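Local coordinates for fibronectin type III domain-containing protein (Simiduia agarivorans, PDB 6P2K) that probably hydrolyses the glucan backbone of xyloglucan as a family 74 glycoside hydrolase, this chain being its two-propeller catalytic part within a longer protein, at residues Ala3-Pro11 against Tyr758-Arg769; Lys693-Val704 against Gly742-Lys750. One frame throughout, in Å; residues are numbered along the deposited sequence.

In the fold
Both contacts involve the last blade of the second beta-propeller, and their centres lie about 13 Å apart. In contact 1 the N-terminal residues 3-11 pair with 765-770, giving the sheet order 7-8, 765-770, 754-761, 745-751; contact 2 lies at the opposite border of that sheet, where 742-750 meets the preceding blade through 693-704. Along the chain the order is 3-11, 693-704, 742-750, 758-769, so contact 2 falls entirely between the two halves of contact 1. The contacts join through Thr760, whose OG1 probably hydrogen-bonds to the OG1 of Thr744 and the OG of Ser745. Together they tie the chain start to the final blade and that blade to its neighbour.

Contact 1: residues Ala3-Pro11 against Tyr758-Arg769; sequences ATVWQPLNP and YSTTPGAGLWRR
Gln7 and Arg768 exchange two backbone hydrogen bonds, Gln7 N to Arg768 O at 2.8 Å and Arg768 N to Gln7 O at 2.9 Å, while their side chains run side by side on one face of the sheet. The extended Gln7 side chain, its CG opposite the main-chain nitrogen (chi1 -177°), brings OE1 to accept from Arg768 NE at 3.2 Å; the oxygen lies near the guanidinium plane, the donor above the amide carbonyl plane. At another corner of that guanidinium, NH1 donates to Tyr758 OH (2.8 Å) and forms a salt bridge with Asp751, so the group is gripped from two directions. Strand 7-8 thereby becomes the outermost strand of a blade otherwise built from the chain's C-terminal end, a Velcro-like closure known from beta-propellers. Beyond Pro8 a side-chain amide continues the pairing: Asn10 OD1 takes Leu766 N on a lone pair at 2.8 Å, nearly straight at 171°. Leu766 O receives Leu9 N (3.0 Å) and, weakly, Asn10 ND2, while Gln415 is a further donor to OD1. On the other side of the sheet, Pro8 CB makes a CH-pi contact over a face of Trp767, 3.6 Å from its six-membered centroid; Trp767 NE1 donates to Ala764 O. Arg769 CB likewise lies over a face of Trp6, 3.5 Å from its six-membered centroid; Trp6 NE1 donates to Ile734 O, and Arg769 salt-bridges Asp736.

Contact 2: residues Lys693-Val704 against Gly742-Lys750; sequences KGGSAGAGNKIV and GMTSSRFIK
Phe748 presses the CD2-CE2-CZ side of its ring against the hairpin of strands 697-699 and 702-704, joined by a type II' turn from Ala699 to Lys702. CG stands anti to the carbonyl carbon (chi1 -72°), which brings the ring against the hairpin: CD2 meets Ala699 CB at 3.8 Å, CZ meets Lys702 CB at 3.8 Å, and CE2 meets Val704 CG1 at 3.8 Å, all obliquely. Ala697 O approaches the ring edge, 4.0 Å from CE2. Replacing Phe748 by an alanine is likely to open a gap beside Ala699, Lys702 and Val704, leaving them without the ring they share. Further along, Ser746 OG donates to Gly695 O at 2.6 Å, from above the carbonyl plane, and is itself hydrogen-bonded to Ser759; a water bridges Ser746 N and Ser696 O. Gly695 CA packs 3.7 Å from Met743 CB; a beta carbon on Gly695 would project into Met743 CB, and the positive phi favours glycine as well. Arg571 NH2 hydrogen-bonds to both Lys693 O and Thr744 O. Strands 697-699 and 745-750 run nearly parallel, 18° apart with axes 6.5 Å at closest approach, as expected of first strands in consecutive beta-propeller blades.

Contact 1: residues Ala3-Pro11 against Tyr758-Arg769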
ATOM      1  N   ALA B   3      44.374  21.731 -18.886  1.00108.17           N
ATOM      2  CA  ALA B   3      43.224  21.297 -18.110  1.00 99.05           C
ATOM      3  C   ALA B   3      41.964  21.947 -18.664  1.00 89.04           C
ATOM      4  O   ALA B   3      42.014  22.793 -19.561  1.00 90.26           O
ATOM      5  CB  ALA B   3      43.389  21.634 -16.622  1.00101.52           C
ATOM      6  N   THR B   4      40.824  21.542 -18.112  1.00 76.71           N
ATOM      7  CA  THR B   4      39.523  22.053 -18.515  1.00 63.63           C
ATOM      8  C   THR B   4      38.956  22.970 -17.439  1.00 54.94           C
ATOM      9  O   THR B   4      39.195  22.777 -16.243  1.00 55.46           O
ATOM     10  CB  THR B   4      38.536  20.914 -18.783  1.00 61.27           C
ATOM     11  OG1 THR B   4      38.019  20.429 -17.538  1.00 62.02           O
ATOM     12  CG2 THR B   4      39.220  19.774 -19.522  1.00 61.27           C
ATOM     13  N   VAL B   5      38.201  23.974 -17.879  1.00 46.04           N
ATOM     14  CA  VAL B   5      37.524  24.913 -16.986  1.00 41.29           C
ATOM     15  C   VAL B   5      36.012  24.725 -17.038  1.00 34.06           C
ATOM     16  O   VAL B   5      35.378  24.430 -16.024  1.00 31.89           O
ATOM     17  CB  VAL B   5      37.918  26.371 -17.305  1.00 40.25           C
ATOM     18  CG1 VAL B   5      37.536  27.283 -16.151  1.00 36.35           C
ATOM     19  CG2 VAL B   5      39.408  26.462 -17.597  1.00 38.80           C
ATOM     20  N   TRP B   6      35.414  24.898 -18.213  1.00 29.70           N
ATOM     21  CA  TRP B   6      33.986  24.671 -18.380  1.00 26.16           C
ATOM     22  C   TRP B   6      33.705  23.176 -18.455  1.00 27.65           C
ATOM     23  O   TRP B   6      34.388  22.440 -19.175  1.00 30.27           O
ATOM     24  CB  TRP B   6      33.477  25.381 -19.632  1.00 23.92           C
ATOM     25  CG  TRP B   6      33.307  26.856 -19.435  1.00 28.19           C
ATOM     26  CD1 TRP B   6      34.222  27.830 -19.703  1.00 28.16           C
ATOM     27  CD2 TRP B   6      32.150  27.521 -18.920  1.00 25.79           C
ATOM     28  NE1 TRP B   6      33.704  29.064 -19.388  1.00 33.70           N
ATOM     29  CE2 TRP B   6      32.433  28.900 -18.905  1.00 30.41           C
ATOM     30  CE3 TRP B   6      30.898  27.084 -18.471  1.00 23.80           C
ATOM     31  CZ2 TRP B   6      31.511  29.845 -18.461  1.00 33.95           C
ATOM     32  CZ3 TRP B   6      29.987  28.025 -18.027  1.00 23.50           C
ATOM     33  CH2 TRP B   6      30.298  29.388 -18.027  1.00 25.44           C
ATOM     34  N   GLN B   7      32.694  22.733 -17.714  1.00 25.01           N
ATOM     35  CA  GLN B   7      32.409  21.317 -17.533  1.00 24.99           C
ATOM     36  C   GLN B   7      31.067  20.985 -18.167  1.00 25.05           C
ATOM     37  O   GLN B   7      30.034  21.520 -17.726  1.00 22.11           O
ATOM     38  CB  GLN B   7      32.400  20.971 -16.044  1.00 29.82           C
ATOM     39  CG  GLN B   7      32.184  19.503 -15.729  1.00 41.05           C
ATOM     40  CD  GLN B   7      32.515  19.178 -14.280  1.00 51.57           C
ATOM     41  OE1 GLN B   7      32.502  20.057 -13.415  1.00 51.85           O
ATOM     42  NE2 GLN B   7      32.817  17.912 -14.011  1.00 54.98           N
ATOM     43  N   PRO B   8      31.023  20.128 -19.185  1.00 24.05           N
ATOM     44  CA  PRO B   8      29.744  19.787 -19.814  1.00 23.09           C
ATOM     45  C   PRO B   8      28.950  18.795 -18.980  1.00 25.06           C
ATOM     46  O   PRO B   8      29.502  17.906 -18.330  1.00 21.80           O
ATOM     47  CB  PRO B   8      30.165  19.163 -21.148  1.00 20.56           C
ATOM     48  CG  PRO B   8      31.493  18.548 -20.859  1.00 23.81           C
ATOM     49  CD  PRO B   8      32.159  19.443 -19.827  1.00 25.14           C
ATOM     50  N   LEU B   9      27.624  18.960 -19.017  1.00 24.86           N
ATOM     51  CA  LEU B   9      26.684  18.102 -18.286  1.00 27.04           C
ATOM     52  C   LEU B   9      25.555  17.748 -19.253  1.00 23.64           C
ATOM     53  O   LEU B   9      24.510  18.402 -19.264  1.00 22.60           O
ATOM     54  CB  LEU B   9      26.163  18.809 -17.021  1.00 24.06           C
ATOM     55  CG  LEU B   9      27.206  19.332 -16.027  1.00 22.73           C
ATOM     56  CD1 LEU B   9      26.561  20.265 -15.012  1.00 23.48           C
ATOM     57  CD2 LEU B   9      27.920  18.184 -15.324  1.00 22.92           C
ATOM     58  N   ASN B  10      25.766  16.713 -20.067  1.00 24.50           N
ATOM     59  CA  ASN B  10      24.885  16.460 -21.200  1.00 22.68           C
ATOM     60  C   ASN B  10      24.788  14.970 -21.485  1.00 21.81           C
ATOM     61  O   ASN B  10      25.732  14.221 -21.208  1.00 20.07           O
ATOM     62  CB  ASN B  10      25.380  17.201 -22.448  1.00 18.84           C
ATOM     63  CG  ASN B  10      25.280  18.699 -22.299  1.00 19.47           C
ATOM     64  OD1 ASN B  10      24.181  19.249 -22.211  1.00 19.66           O
ATOM     65  ND2 ASN B  10      26.428  19.372 -22.256  1.00 21.14           N
ATOM     66  N   PRO B  11      23.664  14.510 -22.048  1.00 21.15           N
ATOM     67  CA  PRO B  11      23.508  13.080 -22.344  1.00 15.76           C
ATOM     68  C   PRO B  11      24.126  12.645 -23.663  1.00 16.69           C
ATOM     69  O   PRO B  11      24.170  11.437 -23.930  1.00 18.46           O
ATOM     70  CB  PRO B  11      21.987  12.901 -22.375  1.00 16.71           C
ATOM     71  CG  PRO B  11      21.487  14.214 -22.879  1.00 17.14           C
ATOM     72  CD  PRO B  11      22.434  15.270 -22.342  1.00 16.83           C
ATOM     73  N   TYR B 758      25.983  27.753 -13.660  1.00 19.04           N
ATOM     74  CA  TYR B 758      25.340  26.837 -14.594  1.00 19.90           C
ATOM     75  C   TYR B 758      24.741  27.660 -15.725  1.00 23.09           C
ATOM     76  O   TYR B 758      23.897  28.532 -15.480  1.00 24.30           O
ATOM     77  CB  TYR B 758      24.244  26.019 -13.907  1.00 20.09           C
ATOM     78  CG  TYR B 758      24.720  24.887 -13.021  1.00 21.84           C
ATOM     79  CD1 TYR B 758      25.481  25.132 -11.883  1.00 26.50           C
ATOM     80  CD2 TYR B 758      24.377  23.571 -13.304  1.00 21.55           C
ATOM     81  CE1 TYR B 758      25.899  24.094 -11.064  1.00 25.43           C
ATOM     82  CE2 TYR B 758      24.796  22.527 -12.494  1.00 23.44           C
ATOM     83  CZ  TYR B 758      25.554  22.795 -11.375  1.00 25.57           C
ATOM     84  OH  TYR B 758      25.968  21.767 -10.559  1.00 28.43           O
ATOM     85  N   SER B 759      25.167  27.384 -16.956  1.00 18.50           N
ATOM     86  CA  SER B 759      24.669  28.102 -18.123  1.00 21.58           C
ATOM     87  C   SER B 759      24.188  27.130 -19.187  1.00 20.96           C
ATOM     88  O   SER B 759      24.882  26.157 -19.508  1.00 20.97           O
ATOM     89  CB  SER B 759      25.746  29.043 -18.693  1.00 21.74           C
ATOM     90  OG  SER B 759      26.373  29.797 -17.672  1.00 23.75           O
ATOM     91  N   THR B 760      23.004  27.400 -19.729  1.00 18.55           N
ATOM     92  CA  THR B 760      22.478  26.664 -20.864  1.00 17.33           C
ATOM     93  C   THR B 760      22.709  27.462 -22.139  1.00 20.14           C
ATOM     94  O   THR B 760      22.774  28.694 -22.118  1.00 17.81           O
ATOM     95  CB  THR B 760      20.991  26.378 -20.685  1.00 19.20           C
ATOM     96  OG1 THR B 760      20.271  27.621 -20.646  1.00 20.63           O
ATOM     97  CG2 THR B 760      20.757  25.628 -19.393  1.00 20.98           C
ATOM     98  N   THR B 761      22.851  26.746 -23.250  1.00 19.01           N
ATOM     99  CA  THR B 761      23.230  27.349 -24.516  1.00 17.23           C
ATOM    100  C   THR B 761      22.212  27.001 -25.592  1.00 19.92           C
ATOM    101  O   THR B 761      21.586  25.936 -25.540  1.00 18.72           O
ATOM    102  CB  THR B 761      24.620  26.867 -24.955  1.00 18.91           C
ATOM    103  OG1 THR B 761      24.578  25.453 -25.178  1.00 20.00           O
ATOM    104  CG2 THR B 761      25.655  27.166 -23.880  1.00 19.29           C
ATOM    105  N   PRO B 762      22.025  27.882 -26.585  1.00 18.65           N
ATOM    106  CA  PRO B 762      21.102  27.614 -27.695  1.00 20.22           C
ATOM    107  C   PRO B 762      21.712  26.725 -28.777  1.00 22.43           C
ATOM    108  O   PRO B 762      21.748  27.083 -29.954  1.00 24.71           O
ATOM    109  CB  PRO B 762      20.797  29.018 -28.221  1.00 20.69           C
ATOM    110  CG  PRO B 762      22.076  29.749 -28.002  1.00 23.58           C
ATOM    111  CD  PRO B 762      22.625  29.225 -26.693  1.00 20.64           C
ATOM    112  N   GLY B 763      22.218  25.563 -28.374  1.00 19.58           N
ATOM    113  CA  GLY B 763      22.794  24.668 -29.353  1.00 20.31           C
ATOM    114  C   GLY B 763      23.849  23.709 -28.848  1.00 21.02           C
ATOM    115  O   GLY B 763      24.200  22.767 -29.559  1.00 25.80           O
ATOM    116  N   ALA B 764      24.367  23.919 -27.633  1.00 18.06           N
ATOM    117  CA  ALA B 764      25.401  23.042 -27.092  1.00 21.33           C
ATOM    118  C   ALA B 764      25.073  22.554 -25.683  1.00 24.88           C
ATOM    119  O   ALA B 764      25.984  22.191 -24.931  1.00 20.34           O
ATOM    120  CB  ALA B 764      26.767  23.736 -27.102  1.00 22.01           C
ATOM    121  N   GLY B 765      23.796  22.548 -25.304  1.00 22.12           N
ATOM    122  CA  GLY B 765      23.420  21.960 -24.032  1.00 20.90           C
ATOM    123  C   GLY B 765      23.900  22.759 -22.829  1.00 19.00           C
ATOM    124  O   GLY B 765      24.011  23.985 -22.859  1.00 20.17           O
ATOM    125  N   LEU B 766      24.203  22.034 -21.755  1.00 18.85           N
ATOM    126  CA  LEU B 766      24.434  22.613 -20.440  1.00 16.16           C
ATOM    127  C   LEU B 766      25.903  22.512 -20.056  1.00 21.98           C
ATOM    128  O   LEU B 766      26.536  21.469 -20.246  1.00 25.30           O
ATOM    129  CB  LEU B 766      23.575  21.906 -19.390  1.00 16.80           C
ATOM    130  CG  LEU B 766      23.867  22.192 -17.919  1.00 17.34           C
ATOM    131  CD1 LEU B 766      23.524  23.634 -17.569  1.00 16.21           C
ATOM    132  CD2 LEU B 766      23.095  21.217 -17.041  1.00 18.61           C
ATOM    133  N   TRP B 767      26.435  23.604 -19.508  1.00 20.67           N
ATOM    134  CA  TRP B 767      27.809  23.670 -19.034  1.00 21.40           C
ATOM    135  C   TRP B 767      27.830  24.364 -17.681  1.00 24.64           C
ATOM    136  O   TRP B 767      26.972  25.201 -17.387  1.00 23.41           O
ATOM    137  CB  TRP B 767      28.711  24.433 -20.016  1.00 19.74           C
ATOM    138  CG  TRP B 767      28.763  23.832 -21.380  1.00 17.92           C
ATOM    139  CD1 TRP B 767      27.788  23.870 -22.333  1.00 15.47           C
ATOM    140  CD2 TRP B 767      29.854  23.102 -21.951  1.00 19.62           C
ATOM    141  NE1 TRP B 767      28.202  23.204 -23.459  1.00 16.60           N
ATOM    142  CE2 TRP B 767      29.468  22.724 -23.251  1.00 18.75           C
ATOM    143  CE3 TRP B 767      31.121  22.730 -21.486  1.00 19.68           C
ATOM    144  CZ2 TRP B 767      30.304  21.994 -24.095  1.00 23.94           C
ATOM    145  CZ3 TRP B 767      31.947  22.006 -22.323  1.00 24.16           C
ATOM    146  CH2 TRP B 767      31.536  21.647 -23.614  1.00 26.47           C
ATOM    147  N   ARG B 768      28.826  24.024 -16.863  1.00 22.18           N
ATOM    148  CA  ARG B 768      29.000  24.672 -15.573  1.00 21.74           C
ATOM    149  C   ARG B 768      30.466  25.015 -15.346  1.00 28.20           C
ATOM    150  O   ARG B 768      31.373  24.349 -15.857  1.00 28.17           O
ATOM    151  CB  ARG B 768      28.470  23.806 -14.421  1.00 16.54           C
ATOM    152  CG  ARG B 768      29.444  22.776 -13.896  1.00 22.01           C
ATOM    153  CD  ARG B 768      28.921  22.143 -12.620  1.00 22.77           C
ATOM    154  NE  ARG B 768      29.907  21.255 -12.021  1.00 24.75           N
ATOM    155  CZ  ARG B 768      29.735  20.610 -10.872  1.00 28.64           C
ATOM    156  NH1 ARG B 768      28.605  20.751 -10.191  1.00 26.60           N
ATOM    157  NH2 ARG B 768      30.696  19.824 -10.404  1.00 31.69           N
ATOM    158  N   ARG B 769      30.681  26.070 -14.567  1.00 27.74           N
ATOM    159  CA  ARG B 769      32.007  26.602 -14.297  1.00 27.43           C
ATOM    160  C   ARG B 769      32.110  26.950 -12.822  1.00 27.76           C
ATOM    161  O   ARG B 769      31.168  27.490 -12.237  1.00 25.33           O
ATOM    162  CB  ARG B 769      32.289  27.849 -15.151  1.00 28.29           C
ATOM    163  CG  ARG B 769      33.708  28.384 -15.032  1.00 33.53           C
ATOM    164  CD  ARG B 769      33.846  29.756 -15.666  1.00 32.29           C
ATOM    165  NE  ARG B 769      35.243  30.162 -15.794  1.00 33.18           N
ATOM    166  CZ  ARG B 769      35.948  30.727 -14.819  1.00 38.08           C
ATOM    167  NH1 ARG B 769      35.386  30.954 -13.641  1.00 41.73           N
ATOM    168  NH2 ARG B 769      37.212  31.065 -15.022  1.00 41.87           N
TER

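Contact 2: residues Lys693-Val704 against Gly742-Lys750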
ATOM      1  N   LYS B 693      21.323  35.853 -26.445  1.00 26.72           N
ATOM      2  CA  LYS B 693      20.173  34.970 -26.357  1.00 25.99           C
ATOM      3  C   LYS B 693      19.654  34.874 -24.932  1.00 24.15           C
ATOM      4  O   LYS B 693      18.764  34.059 -24.656  1.00 20.49           O
ATOM      5  CB  LYS B 693      20.528  33.578 -26.879  1.00 24.38           C
ATOM      6  CG  LYS B 693      20.258  33.385 -28.358  1.00 30.88           C
ATOM      7  CD  LYS B 693      18.764  33.352 -28.644  1.00 36.14           C
ATOM      8  CE  LYS B 693      18.409  32.223 -29.596  1.00 42.25           C
ATOM      9  NZ  LYS B 693      16.936  31.986 -29.651  1.00 46.50           N
ATOM     10  N   GLY B 694      20.194  35.698 -24.030  1.00 22.31           N
ATOM     11  CA  GLY B 694      19.953  35.570 -22.613  1.00 19.75           C
ATOM     12  C   GLY B 694      21.235  35.209 -21.880  1.00 24.31           C
ATOM     13  O   GLY B 694      22.339  35.560 -22.309  1.00 26.42           O
ATOM     14  N   GLY B 695      21.078  34.494 -20.768  1.00 26.06           N
ATOM     15  CA  GLY B 695      22.199  33.975 -20.004  1.00 24.48           C
ATOM     16  C   GLY B 695      22.856  34.950 -19.053  1.00 24.29           C
ATOM     17  O   GLY B 695      23.967  34.676 -18.584  1.00 26.37           O
ATOM     18  N   SER B 696      22.231  36.087 -18.777  1.00 20.38           N
ATOM     19  CA  SER B 696      22.725  36.991 -17.750  1.00 23.33           C
ATOM     20  C   SER B 696      22.172  36.583 -16.391  1.00 22.58           C
ATOM     21  O   SER B 696      21.078  36.022 -16.284  1.00 23.73           O
ATOM     22  CB  SER B 696      22.345  38.440 -18.061  1.00 22.66           C
ATOM     23  OG  SER B 696      21.019  38.708 -17.650  1.00 26.46           O
ATOM     24  N   ALA B 697      22.946  36.856 -15.347  1.00 19.63           N
ATOM     25  CA  ALA B 697      22.542  36.452 -14.009  1.00 22.54           C
ATOM     26  C   ALA B 697      23.245  37.318 -12.975  1.00 25.46           C
ATOM     27  O   ALA B 697      24.292  37.916 -13.237  1.00 27.33           O
ATOM     28  CB  ALA B 697      22.842  34.971 -13.754  1.00 19.58           C
ATOM     29  N   GLY B 698      22.648  37.365 -11.788  1.00 25.02           N
ATOM     30  CA  GLY B 698      23.228  38.071 -10.666  1.00 25.14           C
ATOM     31  C   GLY B 698      22.979  37.341  -9.365  1.00 24.76           C
ATOM     32  O   GLY B 698      21.885  36.815  -9.142  1.00 25.07           O
ATOM     33  N   ALA B 699      23.995  37.292  -8.506  1.00 24.85           N
ATOM     34  CA  ALA B 699      23.883  36.692  -7.184  1.00 23.89           C
ATOM     35  C   ALA B 699      25.090  37.119  -6.367  1.00 26.37           C
ATOM     36  O   ALA B 699      26.211  37.141  -6.886  1.00 26.02           O
ATOM     37  CB  ALA B 699      23.805  35.161  -7.261  1.00 21.09           C
ATOM     38  N   GLY B 700      24.855  37.461  -5.102  1.00 26.05           N
ATOM     39  CA  GLY B 700      25.949  37.898  -4.250  1.00 26.28           C
ATOM     40  C   GLY B 700      26.668  39.088  -4.856  1.00 27.87           C
ATOM     41  O   GLY B 700      26.051  40.082  -5.255  1.00 27.46           O
ATOM     42  N   ASN B 701      27.993  38.984  -4.950  1.00 29.04           N
ATOM     43  CA  ASN B 701      28.824  40.019  -5.551  1.00 28.72           C
ATOM     44  C   ASN B 701      29.209  39.692  -6.990  1.00 30.15           C
ATOM     45  O   ASN B 701      30.243  40.164  -7.475  1.00 34.91           O
ATOM     46  CB  ASN B 701      30.080  40.248  -4.705  1.00 29.88           C
ATOM     47  CG  ASN B 701      30.950  39.001  -4.596  1.00 31.18           C
ATOM     48  OD1 ASN B 701      30.521  37.898  -4.934  1.00 31.65           O
ATOM     49  ND2 ASN B 701      32.176  39.175  -4.118  1.00 31.25           N
ATOM     50  N   LYS B 702      28.399  38.896  -7.689  1.00 26.32           N
ATOM     51  CA  LYS B 702      28.755  38.413  -9.016  1.00 27.92           C
ATOM     52  C   LYS B 702      27.639  38.686 -10.019  1.00 29.50           C
ATOM     53  O   LYS B 702      26.453  38.517  -9.717  1.00 28.50           O
ATOM     54  CB  LYS B 702      29.070  36.911  -8.991  1.00 27.19           C
ATOM     55  CG  LYS B 702      30.255  36.530  -8.109  1.00 27.95           C
ATOM     56  CD  LYS B 702      31.576  37.023  -8.686  1.00 27.84           C
ATOM     57  CE  LYS B 702      32.708  36.851  -7.683  1.00 28.84           C
ATOM     58  NZ  LYS B 702      34.043  37.166  -8.264  1.00 30.97           N
ATOM     59  N   ILE B 703      28.041  39.106 -11.218  1.00 29.47           N
ATOM     60  CA  ILE B 703      27.150  39.307 -12.356  1.00 26.78           C
ATOM     61  C   ILE B 703      27.817  38.692 -13.579  1.00 27.55           C
ATOM     62  O   ILE B 703      29.031  38.828 -13.764  1.00 29.80           O
ATOM     63  CB  ILE B 703      26.848  40.803 -12.591  1.00 28.39           C
ATOM     64  CG1 ILE B 703      26.146  41.411 -11.378  1.00 32.14           C
ATOM     65  CG2 ILE B 703      26.003  40.999 -13.843  1.00 24.50           C
ATOM     66  CD1 ILE B 703      26.178  42.923 -11.355  1.00 35.10           C
ATOM     67  N   VAL B 704      27.030  38.009 -14.411  1.00 23.25           N
ATOM     68  CA  VAL B 704      27.544  37.352 -15.606  1.00 24.42           C
ATOM     69  C   VAL B 704      26.660  37.715 -16.793  1.00 26.81           C
ATOM     70  O   VAL B 704      25.463  37.975 -16.644  1.00 25.75           O
ATOM     71  CB  VAL B 704      27.622  35.815 -15.423  1.00 25.09           C
ATOM     72  CG1 VAL B 704      26.238  35.233 -15.161  1.00 25.37           C
ATOM     73  CG2 VAL B 704      28.282  35.138 -16.624  1.00 22.92           C
ATOM     74  N   GLY B 742      27.377  31.316 -26.552  1.00 21.05           N
ATOM     75  CA  GLY B 742      26.055  31.912 -26.471  1.00 20.11           C
ATOM     76  C   GLY B 742      25.219  31.205 -25.419  1.00 22.25           C
ATOM     77  O   GLY B 742      25.319  29.991 -25.238  1.00 22.56           O
ATOM     78  N   MET B 743      24.402  31.974 -24.700  1.00 22.41           N
ATOM     79  CA  MET B 743      23.691  31.442 -23.546  1.00 24.43           C
ATOM     80  C   MET B 743      22.230  31.859 -23.559  1.00 25.08           C
ATOM     81  O   MET B 743      21.900  32.999 -23.900  1.00 20.49           O
ATOM     82  CB  MET B 743      24.339  31.903 -22.241  1.00 24.12           C
ATOM     83  CG  MET B 743      25.716  31.313 -22.001  1.00 26.20           C
ATOM     84  SD  MET B 743      26.512  32.017 -20.554  1.00 25.44           S
ATOM     85  CE  MET B 743      28.025  31.057 -20.514  1.00 30.03           C
ATOM     86  N   THR B 744      21.359  30.925 -23.182  1.00 21.32           N
ATOM     87  CA  THR B 744      19.948  31.216 -22.973  1.00 19.90           C
ATOM     88  C   THR B 744      19.606  31.470 -21.513  1.00 20.70           C
ATOM     89  O   THR B 744      18.634  32.180 -21.234  1.00 22.59           O
ATOM     90  CB  THR B 744      19.078  30.064 -23.494  1.00 21.13           C
ATOM     91  OG1 THR B 744      19.569  28.823 -22.975  1.00 18.74           O
ATOM     92  CG2 THR B 744      19.098  30.018 -25.020  1.00 18.38           C
ATOM     93  N   SER B 745      20.378  30.912 -20.583  1.00 17.68           N
ATOM     94  CA  SER B 745      20.101  31.069 -19.163  1.00 24.01           C
ATOM     95  C   SER B 745      21.381  30.822 -18.376  1.00 24.62           C
ATOM     96  O   SER B 745      22.239  30.038 -18.790  1.00 22.25           O
ATOM     97  CB  SER B 745      19.009  30.104 -18.689  1.00 25.50           C
ATOM     98  OG  SER B 745      19.530  28.794 -18.533  1.00 29.82           O
ATOM     99  N   SER B 746      21.496  31.502 -17.237  1.00 22.06           N
ATOM    100  CA  SER B 746      22.574  31.272 -16.287  1.00 25.24           C
ATOM    101  C   SER B 746      22.032  31.368 -14.869  1.00 25.06           C
ATOM    102  O   SER B 746      21.170  32.203 -14.580  1.00 23.06           O
ATOM    103  CB  SER B 746      23.733  32.267 -16.480  1.00 25.45           C
ATOM    104  OG  SER B 746      24.263  32.199 -17.794  1.00 29.51           O
ATOM    105  N   ARG B 747      22.535  30.501 -13.993  1.00 23.20           N
ATOM    106  CA  ARG B 747      22.189  30.522 -12.579  1.00 24.06           C
ATOM    107  C   ARG B 747      23.450  30.286 -11.766  1.00 24.30           C
ATOM    108  O   ARG B 747      24.271  29.434 -12.117  1.00 23.63           O
ATOM    109  CB  ARG B 747      21.147  29.451 -12.214  1.00 27.23           C
ATOM    110  CG  ARG B 747      19.764  29.666 -12.799  1.00 34.27           C
ATOM    111  CD  ARG B 747      18.759  28.722 -12.158  1.00 40.04           C
ATOM    112  NE  ARG B 747      17.550  28.562 -12.963  1.00 44.20           N
ATOM    113  CZ  ARG B 747      16.463  29.317 -12.841  1.00 44.91           C
ATOM    114  NH1 ARG B 747      16.433  30.296 -11.944  1.00 37.25           N
ATOM    115  NH2 ARG B 747      15.406  29.096 -13.616  1.00 45.37           N
ATOM    116  N   PHE B 748      23.607  31.043 -10.688  1.00 25.97           N
ATOM    117  CA  PHE B 748      24.665  30.785  -9.721  1.00 29.30           C
ATOM    118  C   PHE B 748      24.144  29.780  -8.702  1.00 28.77           C
ATOM    119  O   PHE B 748      23.148  30.038  -8.019  1.00 28.59           O
ATOM    120  CB  PHE B 748      25.116  32.075  -9.038  1.00 25.39           C
ATOM    121  CG  PHE B 748      25.918  32.979  -9.927  1.00 25.33           C
ATOM    122  CD1 PHE B 748      27.263  32.740 -10.146  1.00 24.72           C
ATOM    123  CD2 PHE B 748      25.325  34.066 -10.549  1.00 23.65           C
ATOM    124  CE1 PHE B 748      28.004  33.571 -10.962  1.00 25.12           C
ATOM    125  CE2 PHE B 748      26.061  34.899 -11.370  1.00 24.63           C
ATOM    126  CZ  PHE B 748      27.402  34.649 -11.577  1.00 25.38           C
ATOM    127  N   ILE B 749      24.812  28.634  -8.608  1.00 27.65           N
ATOM    128  CA  ILE B 749      24.319  27.506  -7.831  1.00 26.58           C
ATOM    129  C   ILE B 749      25.460  26.954  -6.992  1.00 29.84           C
ATOM    130  O   ILE B 749      26.561  26.727  -7.506  1.00 32.15           O
ATOM    131  CB  ILE B 749      23.729  26.413  -8.744  1.00 26.59           C
ATOM    132  CG1 ILE B 749      22.508  26.958  -9.489  1.00 27.19           C
ATOM    133  CG2 ILE B 749      23.358  25.176  -7.939  1.00 28.13           C
ATOM    134  CD1 ILE B 749      21.838  25.955 -10.380  1.00 31.58           C
ATOM    135  N   LYS B 750      25.198  26.748  -5.703  1.00 29.47           N
ATOM    136  CA  LYS B 750      26.164  26.144  -4.795  1.00 33.91           C
ATOM    137  C   LYS B 750      25.990  24.632  -4.806  1.00 34.41           C
ATOM    138  O   LYS B 750      24.883  24.128  -4.596  1.00 36.98           O
ATOM    139  CB  LYS B 750      25.990  26.689  -3.378  1.00 36.45           C
ATOM    140  CG  LYS B 750      27.015  26.163  -2.386  1.00 43.42           C
ATOM    141  CD  LYS B 750      27.075  27.035  -1.141  1.00 49.98           C
ATOM    142  CE  LYS B 750      28.310  27.922  -1.145  1.00 55.74           C
ATOM    143  NZ  LYS B 750      29.222  27.608  -0.003  1.00 61.55           N
TER
HETATM  144  O   HOH W   1      23.837  35.005 -24.728  1.00 29.02           O
HETATM  145  O   HOH W   2      19.835  34.064 -17.476  1.00 25.34           O